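Local coordinates for sugar phosphate isomerase/epimerase (Parabacteroides distasonis, PDB 3L23), which binds a magnesium ion in a xylose isomerase-like TIM barrel and is probably a sugar phosphate isomerase or epimerase, at residues L35-K39 with M67-L73; K97-E101 with L141-F146; G121-L125 with G157-G161; R246-G250 with D291-L296. All blocks are in the same frame, centred on the assembly; numbering follows the deposited sequence. Where two conformers were deposited one is given.

Contact 1: L35-K39 with M67-L73; sequences LRKVK and MAEDAGL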
loop_
_atom_site.group_PDB
_atom_site.type_symbol
_atom_site.label_atom_id
_atom_site.label_comp_id
_atom_site.label_asym_id
_atom_site.label_seq_id
_atom_site.Cartn_x
_atom_site.Cartn_y
_atom_site.Cartn_z
ATOM N N LEU A 35 13.032 -15.159 -6.116
ATOM C CA LEU A 35 11.845 -14.746 -6.871
ATOM C C LEU A 35 11.144 -15.988 -7.463
ATOM O O LEU A 35 9.905 -16.058 -7.480
ATOM C CB LEU A 35 12.201 -13.715 -7.935
ATOM C CG LEU A 35 12.486 -12.311 -7.395
ATOM C CD1 LEU A 35 13.336 -11.457 -8.408
ATOM C CD2 LEU A 35 11.182 -11.632 -7.012
ATOM N N ARG A 36 11.918 -16.964 -7.909
ATOM C CA ARG A 36 11.354 -18.267 -8.303
ATOM C C ARG A 36 10.599 -18.942 -7.161
ATOM O O ARG A 36 9.523 -19.548 -7.387
ATOM C CB ARG A 36 12.422 -19.202 -8.860
ATOM C CG ARG A 36 12.969 -18.749 -10.203
ATOM C CD ARG A 36 13.742 -19.845 -10.912
ATOM N NE ARG A 36 14.937 -20.321 -10.203
ATOM C CZ ARG A 36 16.156 -19.778 -10.300
ATOM N NH1 ARG A 36 16.414 -18.734 -11.069
ATOM N NH2 ARG A 36 17.144 -20.321 -9.622
ATOM N N LYS A 37 11.132 -18.832 -5.945
ATOM C CA LYS A 37 10.445 -19.385 -4.751
ATOM C C LYS A 37 9.111 -18.691 -4.517
ATOM O O LYS A 37 8.133 -19.324 -4.135
ATOM C CB LYS A 37 11.336 -19.338 -3.498
ATOM C CG LYS A 37 10.710 -20.010 -2.217
ATOM C CD LYS A 37 11.754 -20.393 -1.100
ATOM C CE LYS A 37 11.089 -21.186 0.091
ATOM N NZ LYS A 37 12.123 -21.913 1.004
ATOM N N VAL A 38 9.054 -17.380 -4.746
ATOM C CA VAL A 38 7.806 -16.621 -4.657
ATOM C C VAL A 38 6.750 -17.189 -5.631
ATOM O O VAL A 38 5.621 -17.467 -5.236
ATOM C CB VAL A 38 8.030 -15.117 -4.908
ATOM C CG1 VAL A 38 6.713 -14.389 -5.080
ATOM C CG2 VAL A 38 8.842 -14.525 -3.737
ATOM N N LYS A 39 7.161 -17.404 -6.871
ATOM C CA LYS A 39 6.297 -18.031 -7.857
ATOM C C LYS A 39 5.867 -19.420 -7.395
ATOM O O LYS A 39 4.690 -19.755 -7.453
ATOM C CB LYS A 39 6.986 -18.150 -9.224
ATOM C CG LYS A 39 6.091 -18.771 -10.301
ATOM C CD LYS A 39 4.992 -17.827 -10.779
ATOM C CE LYS A 39 4.204 -18.507 -11.918
ATOM N NZ LYS A 39 3.375 -17.517 -12.641
HETATM N N MSE A 67 14.316 -10.126 -13.536
HETATM C CA MSE A 67 14.374 -11.357 -12.712
HETATM C C MSE A 67 12.973 -11.794 -12.276
HETATM O O MSE A 67 12.656 -12.967 -12.259
HETATM C CB MSE A 67 15.331 -11.186 -11.517
HETATM C CG MSE A 67 16.787 -11.111 -11.934
HETATM SE SE MSE A 67 18.009 -11.165 -10.415
HETATM C CE MSE A 67 17.834 -9.320 -9.871
ATOM N N ALA A 68 12.142 -10.828 -11.938
ATOM C CA ALA A 68 10.766 -11.105 -11.520
ATOM C C ALA A 68 9.985 -11.733 -12.683
ATOM O O ALA A 68 9.288 -12.722 -12.547
ATOM C CB ALA A 68 10.109 -9.830 -11.071
ATOM N N GLU A 69 10.115 -11.132 -13.845
ATOM C CA GLU A 69 9.409 -11.609 -15.024
ATOM C C GLU A 69 9.912 -12.954 -15.476
ATOM O O GLU A 69 9.113 -13.798 -15.840
ATOM C CB GLU A 69 9.462 -10.560 -16.132
ATOM C CG GLU A 69 8.502 -9.447 -15.860
ATOM C CD GLU A 69 8.546 -8.253 -16.805
ATOM O OE1 GLU A 69 9.310 -8.225 -17.790
ATOM O OE2 GLU A 69 7.791 -7.298 -16.531
ATOM N N ASP A 70 11.220 -13.189 -15.422
ATOM C CA ASP A 70 11.745 -14.504 -15.760
ATOM C C ASP A 70 11.214 -15.582 -14.827
ATOM O O ASP A 70 11.168 -16.747 -15.215
ATOM C CB ASP A 70 13.273 -14.536 -15.708
ATOM C CG ASP A 70 13.937 -13.800 -16.872
ATOM O OD1 ASP A 70 13.262 -13.409 -17.858
ATOM O OD2 ASP A 70 15.170 -13.613 -16.782
ATOM N N ALA A 71 10.872 -15.208 -13.589
ATOM C CA ALA A 71 10.281 -16.125 -12.596
ATOM C C ALA A 71 8.796 -16.322 -12.777
ATOM O O ALA A 71 8.185 -17.040 -11.987
ATOM C CB ALA A 71 10.543 -15.624 -11.145
ATOM N N GLY A 72 8.195 -15.645 -13.740
ATOM C CA GLY A 72 6.749 -15.718 -13.946
ATOM C C GLY A 72 5.918 -14.757 -13.152
ATOM O O GLY A 72 4.707 -14.970 -13.009
ATOM N N LEU A 73 6.541 -13.699 -12.615
ATOM C CA LEU A 73 5.868 -12.731 -11.796
ATOM C C LEU A 73 5.678 -11.434 -12.568
ATOM O O LEU A 73 6.450 -11.128 -13.489
ATOM C CB LEU A 73 6.683 -12.446 -10.515
ATOM C CG LEU A 73 7.001 -13.652 -9.618
ATOM C CD1 LEU A 73 8.027 -13.286 -8.559
ATOM C CD2 LEU A 73 5.728 -14.189 -8.952
#
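Leu35 reaches from helix 31-40 into the end of helix 61-70 and divides its work between two branches. CD1 meets the CB of selenomethionine Met67 at 3.7 Å, the two side chains crossing nearly at right angles, while CD2 turns to Leu73 CD1 at 3.9 Å. Ala71 fills the gap between the helices: its lone methyl lies 3.7 Å from Leu35 O and also touches Leu35 CB and Arg36 CG, a small side chain suited to backbones whose CA atoms at Arg36 and Ala71 are 4.9 Å apart. One turn on, both methyls of Leu73 face Val38 CG1. Lys39 points CG opposite its own backbone N (chi1 -178°) and then bends at chi2 (73°), which lays its methylenes along the carbonyl of Ala71 and delivers NZ to Gly72 O. That hydrogen bond is 2.9 Å long, with the donor tilted 29° out of the carbonyl plane. Gly72 has positive phi, a conformation glycine adopts readily, and ends helix 61-70 in a Schellman motif. Leu46 of strand 45-52 lies against Ala68 and Leu73. The contact packs two neighbouring outer helices of a TIM barrel, joined at the C-terminal end of helix 61-70 by the Lys39 to Gly72 bond.

Contact 2: K97-E101 with L141-F146; sequences KYSKE and LVCDIF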
loop_
_atom_site.group_PDB
_atom_site.type_symbol
_atom_site.label_atom_id
_atom_site.label_comp_id
_atom_site.label_asym_id
_atom_site.label_seq_id
_atom_site.Cartn_x
_atom_site.Cartn_y
_atom_site.Cartn_z
ATOM N N LYS A 97 6.019 16.585 7.244
ATOM C CA LYS A 97 5.325 17.837 7.512
ATOM C C LYS A 97 5.063 18.516 6.195
ATOM O O LYS A 97 5.965 19.087 5.593
ATOM C CB LYS A 97 6.114 18.745 8.441
ATOM C CG LYS A 97 5.332 19.997 8.791
ATOM N N TYR A 98 3.821 18.456 5.748
ATOM C CA TYR A 98 3.465 19.019 4.471
ATOM C C TYR A 98 3.240 20.505 4.714
ATOM O O TYR A 98 2.853 20.954 5.810
ATOM C CB TYR A 98 2.257 18.291 3.876
ATOM C CG TYR A 98 2.556 16.953 3.243
ATOM C CD1 TYR A 98 3.729 16.230 3.546
ATOM C CD2 TYR A 98 1.650 16.385 2.348
ATOM C CE1 TYR A 98 3.956 14.982 2.963
ATOM C CE2 TYR A 98 1.874 15.171 1.766
ATOM C CZ TYR A 98 3.037 14.471 2.072
ATOM O OH TYR A 98 3.292 13.262 1.512
ATOM N N SER A 99 3.570 21.293 3.719
ATOM C CA SER A 99 3.396 22.717 3.788
ATOM C C SER A 99 3.392 23.227 2.377
ATOM O O SER A 99 3.775 22.512 1.466
ATOM C CB SER A 99 4.549 23.411 4.535
ATOM O OG SER A 99 5.780 23.222 3.833
ATOM N N LYS A 100 2.982 24.476 2.209
ATOM C CA LYS A 100 2.999 25.077 0.888
ATOM C C LYS A 100 4.447 25.144 0.416
ATOM O O LYS A 100 4.745 24.839 -0.741
ATOM C CB LYS A 100 2.306 26.449 0.908
ATOM C CG LYS A 100 0.789 26.286 1.147
ATOM C CD LYS A 100 -0.019 27.580 1.041
ATOM C CE LYS A 100 0.165 28.447 2.235
ATOM N NZ LYS A 100 -0.618 29.707 2.183
ATOM N N GLU A 101 5.350 25.493 1.330
ATOM C CA GLU A 101 6.776 25.606 1.036
ATOM C C GLU A 101 7.455 24.347 0.488
ATOM O O GLU A 101 8.303 24.479 -0.401
ATOM C CB GLU A 101 7.546 26.058 2.283
ATOM C CG GLU A 101 7.268 27.497 2.700
ATOM N N LEU A 141 -4.862 20.441 3.501
ATOM C CA LEU A 141 -3.656 20.676 2.715
ATOM C C LEU A 141 -3.061 19.381 2.211
ATOM O O LEU A 141 -2.647 19.304 1.050
ATOM C CB LEU A 141 -2.611 21.488 3.529
ATOM C CG LEU A 141 -1.333 21.859 2.767
ATOM C CD1 LEU A 141 -1.628 22.749 1.538
ATOM C CD2 LEU A 141 -0.368 22.565 3.665
ATOM N N VAL A 142 -3.072 18.334 3.035
ATOM C CA VAL A 142 -2.578 17.048 2.578
ATOM C C VAL A 142 -3.427 16.551 1.401
ATOM O O VAL A 142 -2.892 16.082 0.354
ATOM C CB VAL A 142 -2.526 16.015 3.722
ATOM C CG1 VAL A 142 -2.447 14.610 3.130
ATOM C CG2 VAL A 142 -1.369 16.321 4.699
ATOM N N CYS A 143 -4.741 16.675 1.519
ATOM C CA CYS A 143 -5.616 16.282 0.405
ATOM C C CYS A 143 -5.333 17.046 -0.905
ATOM O O CYS A 143 -5.290 16.451 -1.979
ATOM C CB CYS A 143 -7.076 16.445 0.769
ATOM S SG CYS A 143 -7.592 15.316 2.070
ATOM N N ASP A 144 -5.122 18.351 -0.814
ATOM C CA ASP A 144 -4.803 19.139 -1.981
ATOM C C ASP A 144 -3.494 18.662 -2.614
ATOM O O ASP A 144 -3.366 18.633 -3.842
ATOM C CB ASP A 144 -4.644 20.602 -1.579
ATOM C CG ASP A 144 -5.939 21.241 -1.149
ATOM O OD1 ASP A 144 -7.007 20.766 -1.587
ATOM O OD2 ASP A 144 -5.884 22.273 -0.436
ATOM N N ILE A 145 -2.522 18.304 -1.772
ATOM C CA ILE A 145 -1.230 17.832 -2.245
ATOM C C ILE A 145 -1.428 16.471 -2.954
ATOM O O ILE A 145 -0.840 16.230 -4.018
ATOM C CB ILE A 145 -0.156 17.827 -1.075
ATOM C CG1 ILE A 145 0.239 19.269 -0.750
ATOM C CG2 ILE A 145 1.065 16.948 -1.389
ATOM C CD1 ILE A 145 0.962 19.474 0.618
ATOM N N PHE A 146 -2.243 15.592 -2.398
ATOM C CA PHE A 146 -2.518 14.304 -3.042
ATOM C C PHE A 146 -3.167 14.510 -4.426
ATOM O O PHE A 146 -2.830 13.819 -5.413
ATOM C CB PHE A 146 -3.439 13.448 -2.180
ATOM C CG PHE A 146 -2.802 12.875 -0.889
ATOM C CD1 PHE A 146 -1.445 12.976 -0.608
ATOM C CD2 PHE A 146 -3.603 12.161 -0.010
ATOM C CE1 PHE A 146 -0.917 12.430 0.587
ATOM C CE2 PHE A 146 -3.079 11.596 1.156
ATOM C CZ PHE A 146 -1.747 11.728 1.437
#
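The segment around Tyr98 and Ser99 is an extended loop passing beside helix 136-155; its closest backbone approach, between the CA atoms of Tyr98 and Val142, is 6.6 Å, so side chains bridge the gap. Lys100 and Glu101 already have helical backbone angles, just ahead of helix 103-119. Tyr98 carries most of the contact. With CG turned opposite its carbonyl carbon (chi1 -78°), the ring reaches between residues one turn apart on the helix. Ile145 CD1 comes to 3.6 Å from Tyr98 CD2 and also touches Tyr98 CB, while Ile145 CG2 meets Tyr98 CE2 at 3.7 Å; the branched side chain thus follows the ring with both arms. Val142 CG2 adds a contact to Tyr98 CD2 at 3.8 Å, and Phe146 CE1 approaches Tyr98 CE2 at 4.1 Å. Val142 CG1 lies over one face of the Phe146 ring, toward its rim. Near the surface, Leu141 CD2 rests 3.8 Å from Ser99 CA, an apolar cover over the loop backbone. A tyrosine suits its place because its apolar ring can be buried while OH hydrogen-bonds to Gln127 NE2. Ser99 OG bonds to Val102 N, and Phe146 stacks on Phe162. The arrangement fastens a beta-alpha loop to an outer helix of the TIM barrel.

Contact 3: G121-L125 with G157-G161; sequences GCKYL and GIATG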
loop_
_atom_site.group_PDB
_atom_site.type_symbol
_atom_site.label_atom_id
_atom_site.label_comp_id
_atom_site.label_asym_id
_atom_site.label_seq_id
_atom_site.Cartn_x
_atom_site.Cartn_y
_atom_site.Cartn_z
ATOM N N GLY A 121 6.435 -0.232 -16.052
ATOM C CA GLY A 121 5.134 -0.765 -16.478
ATOM C C GLY A 121 4.175 -1.024 -15.337
ATOM O O GLY A 121 3.228 -1.806 -15.458
ATOM N N CYS A 122 4.377 -0.294 -14.254
ATOM C CA CYS A 122 3.668 -0.469 -13.029
ATOM C C CYS A 122 2.285 0.196 -13.126
ATOM O O CYS A 122 2.164 1.383 -13.516
ATOM C CB CYS A 122 4.576 0.097 -11.941
ATOM S SG CYS A 122 4.216 -0.429 -10.394
ATOM N N LYS A 123 1.228 -0.555 -12.846
ATOM C CA LYS A 123 -0.141 -0.026 -12.970
ATOM C C LYS A 123 -0.535 0.982 -11.882
ATOM O O LYS A 123 -1.224 1.986 -12.179
ATOM C CB LYS A 123 -1.144 -1.184 -13.031
ATOM C CG LYS A 123 -2.587 -0.731 -12.954
ATOM C CD LYS A 123 -3.553 -1.824 -13.247
ATOM C CE LYS A 123 -4.968 -1.266 -13.295
ATOM N NZ LYS A 123 -5.945 -2.253 -13.829
ATOM N N TYR A 124 -0.168 0.659 -10.632
ATOM C CA TYR A 124 -0.432 1.493 -9.470
ATOM C C TYR A 124 0.848 2.027 -8.833
ATOM O O TYR A 124 1.818 1.292 -8.699
ATOM C CB TYR A 124 -1.169 0.689 -8.413
ATOM C CG TYR A 124 -2.436 -0.017 -8.870
ATOM C CD1 TYR A 124 -3.616 0.660 -8.966
ATOM C CD2 TYR A 124 -2.432 -1.378 -9.135
ATOM C CE1 TYR A 124 -4.781 0.031 -9.328
ATOM C CE2 TYR A 124 -3.591 -2.036 -9.519
ATOM C CZ TYR A 124 -4.764 -1.327 -9.602
ATOM O OH TYR A 124 -5.915 -1.970 -9.993
ATOM N N LEU A 125 0.793 3.292 -8.413
ATOM C CA LEU A 125 1.844 3.960 -7.634
ATOM C C LEU A 125 1.145 4.502 -6.387
ATOM O O LEU A 125 0.201 5.300 -6.488
ATOM C CB LEU A 125 2.492 5.077 -8.453
ATOM C CG LEU A 125 3.749 5.694 -7.849
ATOM C CD1 LEU A 125 4.831 4.668 -7.571
ATOM C CD2 LEU A 125 4.277 6.849 -8.744
ATOM N N GLY A 157 2.572 9.196 -17.190
ATOM C CA GLY A 157 2.094 7.989 -17.850
ATOM C C GLY A 157 1.427 6.920 -17.034
ATOM O O GLY A 157 1.172 5.849 -17.562
ATOM N N ILE A 158 1.146 7.185 -15.760
ATOM C CA ILE A 158 0.465 6.227 -14.890
ATOM C C ILE A 158 -0.981 6.697 -14.718
ATOM O O ILE A 158 -1.268 7.555 -13.900
ATOM C CB ILE A 158 1.208 6.086 -13.549
ATOM C CG1 ILE A 158 2.664 5.640 -13.820
ATOM C CG2 ILE A 158 0.522 5.086 -12.637
ATOM C CD1 ILE A 158 3.505 5.415 -12.565
ATOM N N ALA A 159 -1.870 6.138 -15.535
ATOM C CA ALA A 159 -3.231 6.627 -15.679
ATOM C C ALA A 159 -4.065 6.539 -14.415
ATOM O O ALA A 159 -5.046 7.268 -14.266
ATOM C CB ALA A 159 -3.920 5.881 -16.782
ATOM N N THR A 160 -3.726 5.611 -13.536
ATOM C CA THR A 160 -4.447 5.470 -12.251
ATOM C C THR A 160 -4.278 6.634 -11.271
ATOM O O THR A 160 -5.054 6.752 -10.330
ATOM C CB THR A 160 -4.065 4.166 -11.531
ATOM O OG1 THR A 160 -2.636 4.078 -11.410
ATOM C CG2 THR A 160 -4.615 2.955 -12.285
ATOM N N GLY A 161 -3.290 7.492 -11.488
ATOM C CA GLY A 161 -3.068 8.636 -10.626
ATOM C C GLY A 161 -2.407 8.284 -9.298
ATOM O O GLY A 161 -1.439 7.506 -9.261
HETATM O O HOH W 1 -2.026 2.876 -14.624
HETATM O O HOH W 2 -1.496 4.825 -9.166
#
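Thr160 and Lys123 supply the direct hydrogen bond of this contact: Thr160 OG1 donates to Lys123 O at 2.6 Å, in the carbonyl plane and with a C=O...O angle of 149°. Its chi1 of 53° sets OG1 between its own backbone N and carbonyl carbon and turns CG2 toward the Tyr124 ring, 4.2 Å from Tyr124 CD1. Threonine therefore serves both a polar and an apolar neighbour. Two waters extend the polar network. One donates to Lys123 O at 2.7 Å, giving that carbonyl a second donor, and weakly accepts from Thr160 N. The other accepts from Leu125 N at 2.9 Å and donates to Thr160 OG1 and Gly161 O, bridging the start of strand 124-127 and the turn that leads into strand 162-165. Van der Waals contacts complete the joint. Ile158 lays CG2 3.6 Å from Lys123 O, and in an apolar pair its CD1 crosses Leu125 CD2 at 4.2 Å; both residues also touch His117 of helix 103-119. Lys123 CG lies over the centre of one face of the Tyr124 ring, whose OH bonds to Asp271. Schellman turns at Gly121 and Gly157 and a type I turn over Ile158 to Gly161 prepare the entry into neighbouring parallel strands 124-127 and 162-165 of the TIM barrel.

Contact 4: R246-G250 with D291-L296; sequences RAVFG and DCADYL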
loop_
_atom_site.group_PDB
_atom_site.type_symbol
_atom_site.label_atom_id
_atom_site.label_comp_id
_atom_site.label_asym_id
_atom_site.label_seq_id
_atom_site.Cartn_x
_atom_site.Cartn_y
_atom_site.Cartn_z
ATOM N N ARG A 246 -2.830 -10.574 11.864
ATOM C CA ARG A 246 -1.769 -10.328 12.844
ATOM C C ARG A 246 -0.467 -10.974 12.378
ATOM O O ARG A 246 0.626 -10.357 12.441
ATOM C CB ARG A 246 -2.191 -10.868 14.192
ATOM C CG ARG A 246 -1.149 -10.875 15.293
ATOM C CD ARG A 246 -0.471 -9.561 15.535
ATOM N NE ARG A 246 -1.385 -8.466 15.865
ATOM C CZ ARG A 246 -1.816 -8.128 17.078
ATOM N NH1 ARG A 246 -1.502 -8.815 18.163
ATOM N NH2 ARG A 246 -2.604 -7.069 17.186
ATOM N N ALA A 247 -0.594 -12.220 11.907
ATOM C CA ALA A 247 0.532 -12.984 11.350
ATOM C C ALA A 247 -0.003 -13.902 10.261
ATOM O O ALA A 247 -0.584 -13.414 9.316
ATOM C CB ALA A 247 1.269 -13.759 12.442
ATOM N N VAL A 248 0.171 -15.222 10.358
ATOM C CA VAL A 248 -0.378 -16.079 9.321
ATOM C C VAL A 248 -1.911 -15.978 9.283
ATOM O O VAL A 248 -2.587 -16.011 10.330
ATOM C CB VAL A 248 0.075 -17.553 9.504
ATOM C CG1 VAL A 248 -0.666 -18.442 8.528
ATOM C CG2 VAL A 248 1.609 -17.599 9.348
ATOM N N PHE A 249 -2.447 -15.871 8.061
ATOM C CA PHE A 249 -3.882 -15.739 7.862
ATOM C C PHE A 249 -4.667 -16.808 8.606
ATOM O O PHE A 249 -4.343 -18.016 8.556
ATOM C CB PHE A 249 -4.275 -15.819 6.401
ATOM C CG PHE A 249 -3.716 -14.750 5.514
ATOM C CD1 PHE A 249 -3.136 -13.574 6.001
ATOM C CD2 PHE A 249 -3.792 -14.918 4.166
ATOM C CE1 PHE A 249 -2.658 -12.623 5.139
ATOM C CE2 PHE A 249 -3.344 -13.969 3.290
ATOM C CZ PHE A 249 -2.816 -12.810 3.754
ATOM N N GLY A 250 -5.707 -16.362 9.313
ATOM C CA GLY A 250 -6.603 -17.259 10.009
ATOM C C GLY A 250 -6.192 -17.778 11.360
ATOM O O GLY A 250 -6.922 -18.517 11.962
ATOM N N ASP A 291 2.508 -20.031 4.147
ATOM C CA ASP A 291 1.309 -20.393 4.871
ATOM C C ASP A 291 0.135 -19.472 4.486
ATOM O O ASP A 291 -1.020 -19.923 4.387
ATOM C CB ASP A 291 1.548 -20.345 6.379
ATOM C CG ASP A 291 2.386 -21.507 6.900
ATOM O OD1 ASP A 291 2.655 -22.502 6.166
ATOM O OD2 ASP A 291 2.743 -21.461 8.092
ATOM N N CYS A 292 0.429 -18.186 4.290
ATOM C CA CYS A 292 -0.596 -17.237 3.805
ATOM C C CYS A 292 -1.145 -17.625 2.407
ATOM O O CYS A 292 -2.346 -17.581 2.164
ATOM C CB CYS A 292 -0.084 -15.810 3.792
ATOM S SG CYS A 292 0.214 -15.140 5.473
ATOM N N ALA A 293 -0.260 -17.994 1.478
ATOM C CA ALA A 293 -0.673 -18.440 0.156
ATOM C C ALA A 293 -1.532 -19.677 0.279
ATOM O O ALA A 293 -2.563 -19.773 -0.369
ATOM C CB ALA A 293 0.572 -18.754 -0.740
ATOM N N ASP A 294 -1.118 -20.620 1.122
ATOM C CA ASP A 294 -1.811 -21.887 1.267
ATOM C C ASP A 294 -3.210 -21.653 1.818
ATOM O O ASP A 294 -4.151 -22.291 1.392
ATOM C CB ASP A 294 -1.036 -22.847 2.178
ATOM C CG ASP A 294 0.241 -23.407 1.537
ATOM O OD1 ASP A 294 0.342 -23.329 0.306
ATOM O OD2 ASP A 294 1.123 -23.947 2.289
ATOM N N TYR A 295 -3.365 -20.703 2.732
ATOM C CA TYR A 295 -4.677 -20.347 3.243
ATOM C C TYR A 295 -5.578 -19.912 2.105
ATOM O O TYR A 295 -6.709 -20.377 1.989
ATOM C CB TYR A 295 -4.537 -19.242 4.302
ATOM C CG TYR A 295 -5.841 -18.716 4.820
ATOM C CD1 TYR A 295 -6.517 -17.705 4.160
ATOM C CD2 TYR A 295 -6.392 -19.212 5.986
ATOM C CE1 TYR A 295 -7.730 -17.240 4.603
ATOM C CE2 TYR A 295 -7.599 -18.700 6.472
ATOM C CZ TYR A 295 -8.250 -17.705 5.767
ATOM O OH TYR A 295 -9.459 -17.188 6.197
ATOM N N LEU A 296 -5.088 -19.023 1.240
ATOM C CA LEU A 296 -5.915 -18.504 0.150
ATOM C C LEU A 296 -6.226 -19.584 -0.889
ATOM O O LEU A 296 -7.334 -19.653 -1.423
ATOM C CB LEU A 296 -5.230 -17.309 -0.520
ATOM C CG LEU A 296 -4.988 -16.062 0.324
ATOM C CD1 LEU A 296 -4.198 -15.034 -0.483
ATOM C CD2 LEU A 296 -6.300 -15.461 0.866
#
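The Phe249 ring presents one face to Cys292 and its edge to Tyr295 and Leu296. Cys292 SG stands 3.8 Å from the centroid of the Phe249 ring and only 14° off its normal, a sulfur-aromatic contact, with Cys292 CB making a CH-pi contact over the same ring. At the rim, Leu296 CG lies in the ring plane, 4.0 Å from Phe249 CE2. The Phe249 edge is turned to the face of Tyr295 in an offset edge-to-face pair, the planes at 82° and the centroids 5.9 Å apart. Phe249 CB lies over that Tyr295 face as well, 3.8 Å from the centroid. Tyr295 sets CG opposite its backbone N (chi1 175°), which carries the ring alongside the loop, where Tyr295 CD2 meets Phe249 O at 3.5 Å. Gly250 CA sits 3.9 Å from Tyr295 CE2; its positive phi favours glycine, and a side chain would run into the ring. Val248 adds CG1 against Asp291 CB at 3.6 Å, while the Asp291 carboxylate pairs with Arg283. Glu275, a ligand of the magnesium ion, lies about 6 Å from Phe249, side chain to side chain. The cluster joins the loop after strand 238-243 to the last outer helix of the TIM barrel, close to its metal site.

Overall arrangement
From the N terminus, contact 1 comes first, joining helix 31-40 to the end of helix 61-70 across strand 45-52 and two short strands, and it closes before any other opens. Contacts 2 and 3 cross: 97-101 opens, then 121-125, and 141-146 answers the first before 157-161 answers the second. Their interlaced segments bind helix 136-155 to the loop ahead of helix 103-119 and tie the entries of strands 124-127 and 162-165 together. Contact 4 follows in series, attaching the loop after strand 238-243 to helix 285-298. Contacts 1 and 2 lie on opposite sides of the chain's centre, their centres 38 Å apart, so the four contacts are spread around one barrel.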